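Local coordinates for protein proline dehydrogenase (Bradyrhizobium japonicum USDA 110, PDB 3HAZ) that probably oxidises proline to glutamate in two steps, joining an FAD-dependent proline dehydrogenase and an NAD-dependent aldehyde dehydrogenase in one chain, at residues D285-E288 against L289-V293; L384-R387 against P388-P392; A697-E701 against A702-K706. One frame throughout, in Å; residues are numbered along the deposited sequence.

Contact 1. Residues D285-E288 against L289-V293; sequences DRLE and LSLDV
Ser-290 N bonds to Arg-286 O at 2.9 Å, and Leu-291 N to Leu-287 O and Asp-292 N to Glu-288 O repeat the i to i+4 pattern through the opening turns of an alpha helix. This is helix 287-298, the crossover helix of a beta-alpha-beta unit between strands 276-279 and 309-314 of the proline dehydrogenase barrel. Before the first turn is complete, a water accepts the N-H of Leu-289 at 2.9 Å and lies within hydrogen-bonding distance of Asp-285 O, bridging the residues before the helix to its first turn.

Ser-290 adds a side-chain bond to this backbone pattern. With chi1 at 77°, its OG sits between the backbone N and the carbonyl carbon and reaches back to Leu-287 O at 2.6 Å, so that this carbonyl accepts from both Ser-290 OG and Leu-291 N. An alanine here would lack the hydroxyl, and Leu-287 O would probably lose its second donor, keeping the bond from Leu-291 N.

The carboxylates of Glu-288 and Asp-292 find their partners outside the turn: Glu-288 OE1 accepts from the backbone N of Arg-524, and Asp-292 OD2 forms salt bridges with Arg-252 and Arg-524. The end of Arg-286 leads away, its NE bonded to Phe-247 O. On another flank Leu-287 and Leu-291 face helix 320-333, touching Val-323 and Tyr-326 respectively. The two leucines meet obliquely through single methyl groups, Leu-287 CD1 lying 4.0 Å from Leu-291 CD1.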
ATOM      1  N   ASP A 285       9.841  -5.162  43.290  1.00 16.85           N
ATOM      2  CA  ASP A 285      10.799  -4.294  43.964  1.00 23.30           C
ATOM      3  C   ASP A 285      10.853  -4.557  45.470  1.00 18.71           C
ATOM      4  O   ASP A 285      11.711  -4.023  46.170  1.00 19.71           O
ATOM      5  CB  ASP A 285      10.578  -2.803  43.640  1.00 25.13           C
ATOM      6  CG  ASP A 285       9.266  -2.257  44.184  1.00 26.62           C
ATOM      7  OD1 ASP A 285       8.531  -2.996  44.869  1.00 26.90           O
ATOM      8  OD2 ASP A 285       8.972  -1.072  43.912  1.00 27.04           O
ATOM      9  N   ARG A 286       9.951  -5.404  45.953  1.00 16.92           N
ATOM     10  CA  ARG A 286       9.956  -5.803  47.359  1.00 21.75           C
ATOM     11  C   ARG A 286      10.486  -7.225  47.580  1.00 20.30           C
ATOM     12  O   ARG A 286      10.577  -7.684  48.719  1.00 21.12           O
ATOM     13  CB  ARG A 286       8.545  -5.670  47.951  1.00 17.88           C
ATOM     14  CG  ARG A 286       8.097  -4.220  48.173  1.00 16.76           C
ATOM     15  CD  ARG A 286       6.600  -4.145  48.422  1.00 24.05           C
ATOM     16  NE  ARG A 286       6.221  -2.991  49.238  1.00 20.95           N
ATOM     17  CZ  ARG A 286       4.970  -2.564  49.382  1.00 21.87           C
ATOM     18  NH1 ARG A 286       3.978  -3.191  48.752  1.00 13.14           N
ATOM     19  NH2 ARG A 286       4.705  -1.512  50.152  1.00 19.79           N
ATOM     20  N   LEU A 287      10.831  -7.925  46.500  1.00 19.50           N
ATOM     21  CA  LEU A 287      11.284  -9.314  46.618  1.00 23.59           C
ATOM     22  C   LEU A 287      12.482  -9.478  47.565  1.00 23.49           C
ATOM     23  O   LEU A 287      12.439 -10.260  48.515  1.00 24.35           O
ATOM     24  CB  LEU A 287      11.632  -9.894  45.247  1.00 19.06           C
ATOM     25  CG  LEU A 287      12.120 -11.347  45.290  1.00 26.66           C
ATOM     26  CD1 LEU A 287      11.132 -12.229  46.040  1.00 22.31           C
ATOM     27  CD2 LEU A 287      12.384 -11.891  43.896  1.00 23.02           C
ATOM     28  N   GLU A 288      13.552  -8.751  47.284  1.00 22.32           N
ATOM     29  CA  GLU A 288      14.780  -8.839  48.070  1.00 24.40           C
ATOM     30  C   GLU A 288      14.555  -8.490  49.536  1.00 18.43           C
ATOM     31  O   GLU A 288      15.053  -9.171  50.429  1.00 22.63           O
ATOM     32  CB  GLU A 288      15.848  -7.912  47.487  1.00 23.83           C
ATOM     33  CG  GLU A 288      16.410  -8.357  46.156  1.00 18.94           C
ATOM     34  CD  GLU A 288      17.596  -7.513  45.719  1.00 27.31           C
ATOM     35  OE1 GLU A 288      17.957  -6.569  46.459  1.00 24.25           O
ATOM     36  OE2 GLU A 288      18.170  -7.795  44.641  1.00 29.56           O
ATOM     37  N   LEU A 289      13.812  -7.414  49.775  1.00 20.55           N
ATOM     38  CA  LEU A 289      13.536  -6.973  51.135  1.00 19.04           C
ATOM     39  C   LEU A 289      12.715  -8.028  51.865  1.00 20.52           C
ATOM     40  O   LEU A 289      12.972  -8.337  53.026  1.00 22.74           O
ATOM     41  CB  LEU A 289      12.799  -5.630  51.124  1.00 22.67           C
ATOM     42  CG  LEU A 289      12.502  -5.017  52.497  1.00 25.04           C
ATOM     43  CD1 LEU A 289      13.791  -4.777  53.294  1.00 25.00           C
ATOM     44  CD2 LEU A 289      11.706  -3.731  52.343  1.00 22.63           C
ATOM     45  N   SER A 290      11.736  -8.601  51.174  1.00 15.28           N
ATOM     46  CA  SER A 290      10.883  -9.611  51.792  1.00 24.03           C
ATOM     47  C   SER A 290      11.692 -10.839  52.216  1.00 19.63           C
ATOM     48  O   SER A 290      11.483 -11.391  53.297  1.00 23.59           O
ATOM     49  CB  SER A 290       9.756 -10.020  50.841  1.00 24.80           C
ATOM     50  OG  SER A 290      10.235 -10.901  49.839  1.00 27.98           O
ATOM     51  N   LEU A 291      12.606 -11.271  51.355  1.00 22.47           N
ATOM     52  CA  LEU A 291      13.459 -12.411  51.666  1.00 20.22           C
ATOM     53  C   LEU A 291      14.382 -12.118  52.858  1.00 26.14           C
ATOM     54  O   LEU A 291      14.661 -13.004  53.667  1.00 31.25           O
ATOM     55  CB  LEU A 291      14.261 -12.841  50.428  1.00 24.01           C
ATOM     56  CG  LEU A 291      13.417 -13.442  49.288  1.00 23.55           C
ATOM     57  CD1 LEU A 291      14.243 -13.729  48.038  1.00 22.14           C
ATOM     58  CD2 LEU A 291      12.710 -14.709  49.747  1.00 20.96           C
ATOM     59  N   ASP A 292      14.844 -10.875  52.971  1.00 25.92           N
ATOM     60  CA  ASP A 292      15.651 -10.464  54.125  1.00 23.50           C
ATOM     61  C   ASP A 292      14.838 -10.604  55.406  1.00 26.90           C
ATOM     62  O   ASP A 292      15.313 -11.135  56.405  1.00 23.31           O
ATOM     63  CB  ASP A 292      16.082  -9.006  53.993  1.00 26.70           C
ATOM     64  CG  ASP A 292      17.129  -8.796  52.918  1.00 29.61           C
ATOM     65  OD1 ASP A 292      17.805  -9.775  52.531  1.00 28.20           O
ATOM     66  OD2 ASP A 292      17.268  -7.642  52.461  1.00 24.18           O
ATOM     67  N   VAL A 293      13.609 -10.098  55.371  1.00 21.12           N
ATOM     68  CA  VAL A 293      12.733 -10.145  56.530  1.00 26.11           C
ATOM     69  C   VAL A 293      12.396 -11.596  56.870  1.00 29.22           C
ATOM     70  O   VAL A 293      12.480 -12.010  58.028  1.00 29.92           O
ATOM     71  CB  VAL A 293      11.448  -9.336  56.278  1.00 21.09           C
ATOM     72  CG1 VAL A 293      10.369  -9.682  57.309  1.00 21.59           C
ATOM     73  CG2 VAL A 293      11.764  -7.846  56.276  1.00 20.72           C
TER
HETATM   74  O   HOH W   1      13.584  -5.168  47.904  1.00 23.53           O

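Contact 2. Residues L384-R387 against P388-P392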
ATOM      1  N   LEU A 384       9.369 -30.119  43.463  1.00 29.59           N
ATOM      2  CA  LEU A 384       9.020 -31.509  43.727  1.00 31.82           C
ATOM      3  C   LEU A 384      10.253 -32.313  44.134  1.00 32.00           C
ATOM      4  O   LEU A 384      10.170 -33.210  44.972  1.00 29.46           O
ATOM      5  CB  LEU A 384       8.343 -32.145  42.513  1.00 24.28           C
ATOM      6  CG  LEU A 384       6.901 -31.700  42.262  1.00 25.39           C
ATOM      7  CD1 LEU A 384       6.423 -32.151  40.892  1.00 24.44           C
ATOM      8  CD2 LEU A 384       5.961 -32.203  43.363  1.00 17.94           C
ATOM      9  N   ALA A 385      11.394 -31.980  43.543  1.00 26.99           N
ATOM     10  CA  ALA A 385      12.634 -32.698  43.825  1.00 27.47           C
ATOM     11  C   ALA A 385      13.255 -32.249  45.147  1.00 31.15           C
ATOM     12  O   ALA A 385      14.257 -32.811  45.585  1.00 32.95           O
ATOM     13  CB  ALA A 385      13.625 -32.523  42.676  1.00 30.56           C
ATOM     14  N   LEU A 386      12.654 -31.239  45.776  1.00 24.31           N
ATOM     15  CA  LEU A 386      13.123 -30.742  47.070  1.00 29.07           C
ATOM     16  C   LEU A 386      12.327 -31.340  48.241  1.00 30.37           C
ATOM     17  O   LEU A 386      12.614 -31.063  49.408  1.00 27.63           O
ATOM     18  CB  LEU A 386      13.102 -29.202  47.108  1.00 26.43           C
ATOM     19  CG  LEU A 386      14.080 -28.492  46.159  1.00 26.09           C
ATOM     20  CD1 LEU A 386      13.929 -26.969  46.214  1.00 24.37           C
ATOM     21  CD2 LEU A 386      15.520 -28.902  46.449  1.00 28.31           C
ATOM     22  N   ARG A 387      11.321 -32.154  47.923  1.00 28.89           N
ATOM     23  CA  ARG A 387      10.661 -32.975  48.929  1.00 29.03           C
ATOM     24  C   ARG A 387      11.708 -33.928  49.516  1.00 33.18           C
ATOM     25  O   ARG A 387      12.617 -34.354  48.802  1.00 34.47           O
ATOM     26  CB  ARG A 387       9.513 -33.770  48.299  1.00 30.56           C
ATOM     27  CG  ARG A 387       8.386 -32.908  47.733  1.00 29.64           C
ATOM     28  CD  ARG A 387       7.334 -33.764  47.048  1.00 29.43           C
ATOM     29  NE  ARG A 387       7.848 -34.386  45.830  1.00 30.98           N
ATOM     30  CZ  ARG A 387       7.192 -35.298  45.117  1.00 30.57           C
ATOM     31  NH1 ARG A 387       5.992 -35.707  45.506  1.00 26.17           N
ATOM     32  NH2 ARG A 387       7.736 -35.805  44.017  1.00 24.96           N
ATOM     33  N   PRO A 388      11.581 -34.283  50.806  1.00 28.47           N
ATOM     34  CA  PRO A 388      10.483 -33.966  51.727  1.00 33.39           C
ATOM     35  C   PRO A 388      10.696 -32.712  52.571  1.00 36.17           C
ATOM     36  O   PRO A 388       9.770 -32.308  53.272  1.00 34.72           O
ATOM     37  CB  PRO A 388      10.463 -35.179  52.677  1.00 33.47           C
ATOM     38  CG  PRO A 388      11.663 -36.044  52.291  1.00 32.77           C
ATOM     39  CD  PRO A 388      12.541 -35.211  51.426  1.00 33.51           C
ATOM     40  N   ARG A 389      11.887 -32.125  52.541  1.00 38.45           N
ATOM     41  CA  ARG A 389      12.141 -30.939  53.351  1.00 38.82           C
ATOM     42  C   ARG A 389      11.186 -29.817  52.954  1.00 34.04           C
ATOM     43  O   ARG A 389      10.609 -29.143  53.807  1.00 34.35           O
ATOM     44  CB  ARG A 389      13.591 -30.474  53.214  1.00 36.95           C
ATOM     45  CG  ARG A 389      13.912 -29.258  54.067  1.00 40.40           C
ATOM     46  CD  ARG A 389      15.393 -28.909  54.040  1.00 38.09           C
ATOM     47  NE  ARG A 389      16.234 -30.005  54.520  1.00 37.69           N
ATOM     48  CZ  ARG A 389      16.460 -30.283  55.801  1.00 41.24           C
ATOM     49  NH1 ARG A 389      15.896 -29.553  56.756  1.00 38.30           N
ATOM     50  NH2 ARG A 389      17.247 -31.301  56.129  1.00 40.54           N
ATOM     51  N   ILE A 390      11.036 -29.617  51.650  1.00 27.15           N
ATOM     52  CA  ILE A 390      10.101 -28.632  51.123  1.00 29.35           C
ATOM     53  C   ILE A 390       8.781 -29.314  50.763  1.00 33.40           C
ATOM     54  O   ILE A 390       8.764 -30.306  50.032  1.00 28.91           O
ATOM     55  CB  ILE A 390      10.665 -27.925  49.863  1.00 28.13           C
ATOM     56  CG1 ILE A 390      12.014 -27.265  50.159  1.00 29.52           C
ATOM     57  CG2 ILE A 390       9.666 -26.905  49.317  1.00 29.17           C
ATOM     58  CD1 ILE A 390      11.959 -26.195  51.243  1.00 32.93           C
ATOM     59  N   PHE A 391       7.682 -28.787  51.293  1.00 27.48           N
ATOM     60  CA  PHE A 391       6.349 -29.246  50.923  1.00 23.10           C
ATOM     61  C   PHE A 391       5.748 -28.224  49.956  1.00 26.81           C
ATOM     62  O   PHE A 391       5.319 -27.148  50.374  1.00 28.52           O
ATOM     63  CB  PHE A 391       5.473 -29.397  52.172  1.00 23.13           C
ATOM     64  CG  PHE A 391       4.071 -29.880  51.887  1.00 20.73           C
ATOM     65  CD1 PHE A 391       3.774 -31.241  51.895  1.00 17.14           C
ATOM     66  CD2 PHE A 391       3.044 -28.969  51.641  1.00 20.61           C
ATOM     67  CE1 PHE A 391       2.481 -31.691  51.643  1.00 24.06           C
ATOM     68  CE2 PHE A 391       1.741 -29.409  51.384  1.00 22.51           C
ATOM     69  CZ  PHE A 391       1.460 -30.771  51.383  1.00 18.79           C
ATOM     70  N   PRO A 392       5.742 -28.549  48.653  1.00 22.90           N
ATOM     71  CA  PRO A 392       5.273 -27.607  47.631  1.00 21.49           C
ATOM     72  C   PRO A 392       3.756 -27.490  47.617  1.00 23.18           C
ATOM     73  O   PRO A 392       3.052 -28.473  47.850  1.00 20.59           O
ATOM     74  CB  PRO A 392       5.760 -28.229  46.311  1.00 23.79           C
ATOM     75  CG  PRO A 392       6.723 -29.322  46.699  1.00 26.16           C
ATOM     76  CD  PRO A 392       6.274 -29.786  48.058  1.00 17.85           C
TER
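Leu-386 and Ile-390 make the close-packed side of a tight connection that carries the chain from helix 369-384 into strand 390-395 of the proline dehydrogenase barrel. A type I turn from Leu-384 to Arg-387 leads into a cis peptide bond before Pro-388, and the chain then doubles back until Ile-390 N donates to Leu-386 O at 3.1 Å. That bond is nearly straight at the hydrogen, 170°, although the donor stands above the carbonyl plane. Beside it, Leu-386 CB rests 3.8 Å from Ile-390 CG1. Both side chains also touch Asp-328 of helix 320-333, while Ile-390 reaches Leu-338 and Val-340 of the adjoining strand.

The second packed region is built around Arg-387. Its chain bends at chi3 (-68°), which turns the guanidinium back over its own turn: NE donates to Leu-384 O at 2.7 Å, on a lone pair and within the guanidinium plane, with a weak bond from NH1 to Ser-413 O. Leu-384 CD2 lies over the centre of one face of the group, 3.7 Å above its plane. The aliphatic part of the arginine is used as well, for CG lies 3.8 Å from Pro-392 CD, the two side chains crossing at about a right angle. Phe-415 touches Leu-384, Arg-387 and Pro-392 together.

The outer side is looser. Pro-388 is exposed at the bend, and the end of Arg-389 leads away from the turn to a salt bridge with Asp-335. Arg-387 thus serves as both polar and apolar partner: its NE takes up the Leu-384 carbonyl as the helix ends, its methylene packs on proline, and the in-plane bond together with the leucine over the face probably restricts rotation of the guanidinium.

Contact 3. Residues A697-E701 against A702-K706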
ATOM      1  N   ALA A 697      28.940  24.370  30.811  1.00 34.32           N
ATOM      2  CA  ALA A 697      30.209  23.814  30.352  1.00 39.63           C
ATOM      3  C   ALA A 697      29.960  22.504  29.608  1.00 37.68           C
ATOM      4  O   ALA A 697      30.634  22.190  28.626  1.00 35.58           O
ATOM      5  CB  ALA A 697      31.173  23.605  31.524  1.00 37.78           C
ATOM      6  N   LEU A 698      28.971  21.749  30.072  1.00 29.94           N
ATOM      7  CA  LEU A 698      28.624  20.493  29.423  1.00 29.02           C
ATOM      8  C   LEU A 698      28.037  20.741  28.035  1.00 26.47           C
ATOM      9  O   LEU A 698      28.344  20.017  27.088  1.00 33.90           O
ATOM     10  CB  LEU A 698      27.653  19.680  30.294  1.00 34.10           C
ATOM     11  CG  LEU A 698      27.246  18.291  29.792  1.00 30.59           C
ATOM     12  CD1 LEU A 698      26.821  17.391  30.950  1.00 32.85           C
ATOM     13  CD2 LEU A 698      26.141  18.390  28.747  1.00 35.40           C
ATOM     14  N   LEU A 699      27.190  21.760  27.917  1.00 22.93           N
ATOM     15  CA  LEU A 699      26.600  22.100  26.627  1.00 22.26           C
ATOM     16  C   LEU A 699      27.671  22.535  25.633  1.00 28.25           C
ATOM     17  O   LEU A 699      27.631  22.147  24.466  1.00 29.91           O
ATOM     18  CB  LEU A 699      25.554  23.202  26.775  1.00 28.10           C
ATOM     19  CG  LEU A 699      24.170  22.782  27.281  1.00 26.31           C
ATOM     20  CD1 LEU A 699      23.301  24.009  27.453  1.00 24.90           C
ATOM     21  CD2 LEU A 699      23.522  21.801  26.317  1.00 23.73           C
ATOM     22  N   HIS A 700      28.613  23.351  26.098  1.00 29.19           N
ATOM     23  CA  HIS A 700      29.725  23.782  25.261  1.00 37.32           C
ATOM     24  C   HIS A 700      30.501  22.563  24.774  1.00 37.73           C
ATOM     25  O   HIS A 700      30.852  22.472  23.601  1.00 31.58           O
ATOM     26  CB  HIS A 700      30.669  24.722  26.025  1.00 38.51           C
ATOM     27  CG  HIS A 700      30.105  26.086  26.287  1.00 30.77           C
ATOM     28  ND1 HIS A 700      29.329  26.763  25.369  1.00 32.10           N
ATOM     29  CD2 HIS A 700      30.232  26.912  27.352  1.00 26.97           C
ATOM     30  CE1 HIS A 700      28.989  27.941  25.864  1.00 28.14           C
ATOM     31  NE2 HIS A 700      29.528  28.058  27.065  1.00 32.28           N
ATOM     32  N   GLU A 701      30.767  21.628  25.680  1.00 37.02           N
ATOM     33  CA  GLU A 701      31.497  20.415  25.327  1.00 36.82           C
ATOM     34  C   GLU A 701      30.696  19.564  24.341  1.00 33.13           C
ATOM     35  O   GLU A 701      31.265  18.834  23.534  1.00 36.93           O
ATOM     36  CB  GLU A 701      31.836  19.599  26.581  1.00 38.01           C
ATOM     37  CG  GLU A 701      32.619  18.324  26.291  1.00 40.47           C
ATOM     38  CD  GLU A 701      32.894  17.493  27.534  1.00 46.41           C
ATOM     39  OE1 GLU A 701      32.652  17.986  28.658  1.00 46.59           O
ATOM     40  OE2 GLU A 701      33.361  16.343  27.384  1.00 49.06           O
ATOM     41  N   ALA A 702      29.373  19.669  24.408  1.00 31.55           N
ATOM     42  CA  ALA A 702      28.494  18.888  23.543  1.00 28.78           C
ATOM     43  C   ALA A 702      28.389  19.459  22.128  1.00 32.63           C
ATOM     44  O   ALA A 702      27.893  18.799  21.221  1.00 35.85           O
ATOM     45  CB  ALA A 702      27.108  18.766  24.171  1.00 30.25           C
ATOM     46  N   GLY A 703      28.846  20.689  21.939  1.00 35.42           N
ATOM     47  CA  GLY A 703      28.840  21.274  20.610  1.00 36.36           C
ATOM     48  C   GLY A 703      28.209  22.647  20.498  1.00 33.94           C
ATOM     49  O   GLY A 703      28.169  23.222  19.410  1.00 29.64           O
ATOM     50  N   ILE A 704      27.702  23.179  21.606  1.00 30.08           N
ATOM     51  CA  ILE A 704      27.206  24.551  21.608  1.00 28.58           C
ATOM     52  C   ILE A 704      28.386  25.523  21.614  1.00 31.83           C
ATOM     53  O   ILE A 704      29.217  25.488  22.523  1.00 31.16           O
ATOM     54  CB  ILE A 704      26.316  24.834  22.827  1.00 30.15           C
ATOM     55  CG1 ILE A 704      25.180  23.808  22.907  1.00 23.66           C
ATOM     56  CG2 ILE A 704      25.768  26.253  22.758  1.00 30.62           C
ATOM     57  CD1 ILE A 704      24.299  23.771  21.675  1.00 21.55           C
ATOM     58  N   PRO A 705      28.472  26.387  20.589  1.00 34.90           N
ATOM     59  CA  PRO A 705      29.562  27.368  20.509  1.00 35.49           C
ATOM     60  C   PRO A 705      29.606  28.310  21.712  1.00 31.26           C
ATOM     61  O   PRO A 705      28.563  28.711  22.229  1.00 30.69           O
ATOM     62  CB  PRO A 705      29.234  28.156  19.234  1.00 41.28           C
ATOM     63  CG  PRO A 705      28.419  27.209  18.405  1.00 42.71           C
ATOM     64  CD  PRO A 705      27.604  26.424  19.398  1.00 33.46           C
ATOM     65  N   LYS A 706      30.814  28.659  22.143  1.00 30.33           N
ATOM     66  CA  LYS A 706      30.998  29.605  23.239  1.00 38.82           C
ATOM     67  C   LYS A 706      30.291  30.926  22.944  1.00 35.92           C
ATOM     68  O   LYS A 706      29.871  31.627  23.861  1.00 34.00           O
ATOM     69  CB  LYS A 706      32.489  29.872  23.479  1.00 46.41           C
ATOM     70  CG  LYS A 706      33.313  28.660  23.892  1.00 46.09           C
ATOM     71  CD  LYS A 706      32.911  28.155  25.261  1.00 48.85           C
ATOM     72  CE  LYS A 706      34.035  27.371  25.913  1.00 47.33           C
ATOM     73  NZ  LYS A 706      35.049  28.276  26.530  1.00 49.39           N
TER
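Leu-699 O receives Ile-704 N at 3.0 Å and, more weakly, Gly-703 N, while Gly-703 N also bonds to His-700 O; with Gly-703 at a positive phi of 129°, this is a Schellman motif ending helix 689-702. The turn sends the chain toward strand 709-711 of the aldehyde dehydrogenase part. A side chain on Gly-703 would be jammed against the preceding carbonyl, which accounts for glycine at this position.

Past the glycine, Ile-704 folds back on the helix, its CG1 3.9 Å from Leu-699 CB. This apolar side continues into the protein: Leu-699 touches helix 664-675 and both residues meet Leu-709.

His-700 holds the outgoing chain by both edge and face. Its ND1 donates to Ile-704 O at 3.1 Å, with the oxygen near the ring plane but the nitrogen standing above the carbonyl plane. Lys-706 crosses the ring at about a right angle and lays CD over one face, 3.6 Å from the centroid and 10° off the normal, a CH-pi contact. On the exposed side, Glu-701 forms a salt bridge with Arg-588.

The bond at ND1 indicates that this nitrogen carries a proton, and together with the lysine methylene over the face it probably fixes the rotation of the imidazole.

Contacts 1 and 2 belong to the proline dehydrogenase barrel, their centres 22 Å apart, and both face helix 320-333; contact 3 lies in the aldehyde dehydrogenase part, with its centre 44 Å from that of contact 1. Together they sample a helix start, a helix-to-strand turn and a helix end. Each mixes buried leucine or isoleucine with a more open side, but contact 1 has no exposed residue among those touching, whereas contacts 2 and 3 reach the surface. The polar additions differ too: a serine hydroxyl within the helix in contact 1, an arginine guanidinium in contact 2, and a histidine ring in contact 3.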